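Local coordinates for protein heme oxygenase (Chlamydomonas reinhardtii, PDB 4RAJ) that probably cleaves the heme ring oxidatively to biliverdin, carbon monoxide and ferrous iron, as heme oxygenases do, and is seen here without heme, at residues Ile157-Ala162 / Val172-Phe177; Ala150-Gly155 / Phe177-Glu182. All blocks are in the same frame, centred on the assembly; numbering follows the deposited sequence.

The two contacts illustrate how one loop can clasp both arms of a broken helix. Contact 1 is nested within the chain loop closed by contact 2; their centres lie about 9 Å apart and they share F177. They touch again where K159 NZ forms a 3.0 Å salt bridge with D178 OD1, while Q156 NE2 binds both M151 O and F177 O. The broken helix, 140-151 followed by 155-165, corresponds to the distal helix of heme oxygenases. A150 lines a pocket holding a polyether, probably from the crystallisation liquor, and the F177 side chain is about 5 Å from that molecule, consistent with contacts bordering the heme cleft.

Contact 1. Residues Ile157-Ala162 / Val172-Phe177; sequences IVKRWA and VGTAAF
K159 lies across T174 and F177 where, in the all-helical heme oxygenase fold, helix 155-165 is packed by the loop that follows it. The lysine shows how a long side chain can be apolar along its stem and ionic at its tip. Its CB sits 3.7 Å from F177 CB. With CG anti to the backbone N (chi1 159°) and the rest of the chain extended, the stem runs on across the loop: CG is 3.8 Å from T174 CB, crossing the threonine at about a right angle, and CD passes 3.8 Å from F177 O. CE still grazes T174 OG1. At the tip, NZ forms a salt bridge with D178 OD1, and that same carboxylate oxygen is hydrogen-bonded to T174 OG1, so charge and hydroxyl are tied to one acceptor. R163 NH1 is a further partner of OG1.

The methyl branch of T174 serves the apolar side, its CG2 4.1 Å from A162 CB. Next to the lysine CB, which meets it obliquely, the F177 ring is sandwiched: A176 CB lies 4.0 Å from the plane of the F177 ring, offset toward its rim, whereas V158 covers the opposite face. Y53 of helix 50-76 also touches this ring. The valine's reach is made by one branch, V158 CG1, which comes to 3.7 Å from F177 CZ.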
# COMPACT_ATOMS: atom_id res chain seq x y z
N ILE A 157 -11.61 5.70 5.05
CA ILE A 157 -12.65 6.48 4.40
C ILE A 157 -13.22 5.71 3.21
O ILE A 157 -14.44 5.66 3.03
CB ILE A 157 -12.11 7.84 3.92
CG1 ILE A 157 -11.69 8.69 5.12
CG2 ILE A 157 -13.16 8.58 3.11
CD1 ILE A 157 -10.90 9.93 4.75
N VAL A 158 -12.35 5.10 2.41
CA VAL A 158 -12.79 4.23 1.33
C VAL A 158 -13.64 3.10 1.89
O VAL A 158 -14.68 2.75 1.34
CB VAL A 158 -11.58 3.63 0.56
CG1 VAL A 158 -12.04 2.60 -0.45
CG2 VAL A 158 -10.80 4.75 -0.13
N LYS A 159 -13.20 2.53 3.01
CA LYS A 159 -13.92 1.45 3.67
C LYS A 159 -15.35 1.85 4.03
O LYS A 159 -16.31 1.12 3.77
CB LYS A 159 -13.15 1.02 4.92
CG LYS A 159 -13.95 0.30 5.96
CD LYS A 159 -13.00 -0.21 7.03
CE LYS A 159 -13.71 -0.46 8.32
NZ LYS A 159 -12.84 -1.21 9.27
N ARG A 160 -15.49 3.04 4.62
CA ARG A 160 -16.81 3.54 5.02
C ARG A 160 -17.74 3.73 3.82
O ARG A 160 -18.95 3.42 3.91
CB ARG A 160 -16.66 4.85 5.79
CG ARG A 160 -16.47 4.66 7.29
CD ARG A 160 -15.99 5.93 7.97
NE ARG A 160 -14.75 5.71 8.71
CZ ARG A 160 -13.92 6.67 9.12
NH1 ARG A 160 -14.19 7.94 8.85
NH2 ARG A 160 -12.81 6.35 9.78
N TRP A 161 -17.21 4.25 2.72
CA TRP A 161 -17.99 4.42 1.50
C TRP A 161 -18.37 3.08 0.89
O TRP A 161 -19.52 2.90 0.48
CB TRP A 161 -17.22 5.26 0.46
CG TRP A 161 -17.43 6.73 0.61
CD1 TRP A 161 -16.50 7.66 0.96
CD2 TRP A 161 -18.66 7.44 0.40
NE1 TRP A 161 -17.07 8.91 1.00
CE2 TRP A 161 -18.40 8.80 0.65
CE3 TRP A 161 -19.95 7.05 0.05
CZ2 TRP A 161 -19.38 9.78 0.55
CZ3 TRP A 161 -20.93 8.03 -0.05
CH2 TRP A 161 -20.64 9.38 0.20
N ALA A 162 -17.43 2.15 0.82
CA ALA A 162 -17.74 0.82 0.30
C ALA A 162 -18.89 0.18 1.07
O ALA A 162 -19.83 -0.36 0.48
CB ALA A 162 -16.50 -0.08 0.35
N VAL A 172 -17.63 -8.29 6.23
CA VAL A 172 -17.31 -8.74 4.88
C VAL A 172 -17.12 -7.55 3.94
O VAL A 172 -17.80 -6.53 4.08
CB VAL A 172 -18.43 -9.64 4.30
CG1 VAL A 172 -17.93 -10.36 3.08
CG2 VAL A 172 -18.94 -10.63 5.32
N GLY A 173 -16.19 -7.67 2.99
CA GLY A 173 -16.12 -6.69 1.91
C GLY A 173 -15.15 -5.55 2.07
O GLY A 173 -14.90 -4.82 1.10
N THR A 174 -14.60 -5.36 3.27
CA THR A 174 -13.58 -4.33 3.45
C THR A 174 -12.35 -4.86 4.16
O THR A 174 -11.72 -4.13 4.93
CB THR A 174 -14.12 -3.09 4.22
OG1 THR A 174 -14.47 -3.46 5.57
CG2 THR A 174 -15.36 -2.50 3.51
N ALA A 175 -12.02 -6.13 3.92
CA ALA A 175 -10.89 -6.75 4.63
C ALA A 175 -9.56 -6.07 4.29
O ALA A 175 -8.64 -6.08 5.11
CB ALA A 175 -10.83 -8.25 4.31
N ALA A 176 -9.47 -5.48 3.10
CA ALA A 176 -8.28 -4.72 2.71
C ALA A 176 -8.00 -3.58 3.68
O ALA A 176 -6.84 -3.18 3.86
CB ALA A 176 -8.45 -4.17 1.29
N PHE A 177 -9.06 -3.05 4.28
CA PHE A 177 -8.99 -1.89 5.16
C PHE A 177 -9.29 -2.21 6.64
O PHE A 177 -9.39 -1.29 7.46
CB PHE A 177 -9.98 -0.83 4.67
CG PHE A 177 -9.82 -0.50 3.21
CD1 PHE A 177 -8.74 0.26 2.77
CD2 PHE A 177 -10.73 -0.96 2.27
CE1 PHE A 177 -8.59 0.55 1.43
CE2 PHE A 177 -10.58 -0.67 0.92
CZ PHE A 177 -9.52 0.08 0.50

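Contact 2. Residues Ala150-Gly155 / Phe177-Glu182; sequences AMASGG and FDYTGE
Y179 places its hydroxyl over the flat side of the M151-A152 peptide, an approach that looks like a hydrogen bond by distance alone and is not one. Y179 OH is 3.1 Å from A152 N, yet it stands about 3 Å above the peptide plane, well away from the direction in which the N-H points. The case shows why angle matters as much as separation. Around this point the contact is close packing: M151 CB lies 3.4 Å from Y179 OH, A152 CB is 3.8 Å from Y179 CZ, and M151 O lies at the edge of the phenol ring, near its plane.

A second aromatic, F177, receives the methionine. The M151 side chain folds back on itself, bent at both chi2 (-68°) and chi3 (-60°), and this brings CE obliquely against the ring, 3.4 Å from F177 CE1. The sulfur makes an oblique Met-aromatic contact, SD of M151 being 5.1 Å from the centroid of the F177 ring. G155, having no side chain, allows its backbone to come right up to the ring, with G155 O 3.3 Å from F177 CD1. The turn that presents this glycine is pinned by A150 O, which accepts bonds from both S153 N and G155 N.

The site is thus a junction of helices: the break between helices 140-151 and 155-165 meets the loop here, M151 reaches F64 of helix 50-76, and Y179, in cation-pi contact with R95, packs on N184 and L187 of helix 184-200.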
# COMPACT_ATOMS: atom_id res chain seq x y z
N ALA A 150 -0.90 4.49 4.86
CA ALA A 150 -2.06 5.12 4.23
C ALA A 150 -3.29 4.22 4.32
O ALA A 150 -4.41 4.71 4.54
CB ALA A 150 -1.75 5.48 2.78
N MET A 151 -3.10 2.90 4.18
CA MET A 151 -4.21 1.96 4.32
C MET A 151 -4.83 2.05 5.71
O MET A 151 -6.06 1.92 5.87
CB MET A 151 -3.74 0.53 4.04
CG MET A 151 -3.27 0.37 2.60
SD MET A 151 -4.67 0.51 1.45
CE MET A 151 -5.62 -0.86 2.09
N ALA A 152 -3.97 2.27 6.70
CA ALA A 152 -4.39 2.36 8.11
C ALA A 152 -5.05 3.71 8.41
O ALA A 152 -5.67 3.90 9.46
CB ALA A 152 -3.19 2.14 9.03
N SER A 153 -4.93 4.63 7.45
CA SER A 153 -5.34 6.02 7.59
C SER A 153 -6.51 6.39 6.69
O SER A 153 -7.68 6.25 7.08
CB SER A 153 -4.16 6.93 7.26
OG SER A 153 -4.61 8.17 6.75
N GLY A 154 -6.18 6.91 5.51
CA GLY A 154 -7.18 7.34 4.55
C GLY A 154 -8.03 6.18 4.07
O GLY A 154 -9.19 6.35 3.72
N GLY A 155 -7.43 4.99 4.06
CA GLY A 155 -8.13 3.77 3.68
C GLY A 155 -9.43 3.56 4.44
O GLY A 155 -10.36 2.92 3.93
N PHE A 177 -9.06 -3.05 4.28
CA PHE A 177 -8.99 -1.89 5.16
C PHE A 177 -9.29 -2.21 6.64
O PHE A 177 -9.39 -1.29 7.46
CB PHE A 177 -9.98 -0.83 4.67
CG PHE A 177 -9.82 -0.50 3.21
CD1 PHE A 177 -8.74 0.26 2.77
CD2 PHE A 177 -10.73 -0.96 2.27
CE1 PHE A 177 -8.59 0.55 1.43
CE2 PHE A 177 -10.58 -0.67 0.92
CZ PHE A 177 -9.52 0.08 0.50
N ASP A 178 -9.41 -3.49 6.97
CA ASP A 178 -9.75 -3.87 8.34
C ASP A 178 -8.52 -4.14 9.21
O ASP A 178 -7.50 -4.66 8.73
CB ASP A 178 -10.64 -5.12 8.36
CG ASP A 178 -12.04 -4.86 7.80
OD1 ASP A 178 -12.48 -3.69 7.68
OD2 ASP A 178 -12.70 -5.85 7.47
N TYR A 179 -8.63 -3.80 10.49
CA TYR A 179 -7.58 -4.05 11.47
C TYR A 179 -8.21 -4.64 12.71
O TYR A 179 -8.46 -3.95 13.69
CB TYR A 179 -6.82 -2.76 11.80
CG TYR A 179 -6.08 -2.22 10.58
CD1 TYR A 179 -6.75 -1.44 9.64
CD2 TYR A 179 -4.74 -2.51 10.37
CE1 TYR A 179 -6.11 -0.97 8.50
CE2 TYR A 179 -4.07 -2.03 9.23
CZ TYR A 179 -4.77 -1.26 8.30
OH TYR A 179 -4.14 -0.79 7.17
N THR A 180 -8.48 -5.94 12.66
CA THR A 180 -9.29 -6.60 13.69
C THR A 180 -8.47 -7.11 14.88
O THR A 180 -9.05 -7.61 15.85
CB THR A 180 -10.06 -7.77 13.09
OG1 THR A 180 -9.13 -8.75 12.62
CG2 THR A 180 -10.91 -7.29 11.92
N GLY A 181 -7.15 -6.99 14.81
CA GLY A 181 -6.30 -7.36 15.93
C GLY A 181 -5.73 -6.11 16.59
O GLY A 181 -6.43 -5.40 17.29
N GLU A 182 -4.45 -5.85 16.36
CA GLU A 182 -3.85 -4.57 16.74
C GLU A 182 -4.58 -3.42 16.02
O GLU A 182 -4.86 -3.53 14.83
CB GLU A 182 -2.37 -4.55 16.38
CG GLU A 182 -1.56 -3.47 17.06
CD GLU A 182 -1.26 -3.79 18.51
OE1 GLU A 182 -0.47 -4.73 18.76
OE2 GLU A 182 -1.82 -3.11 19.40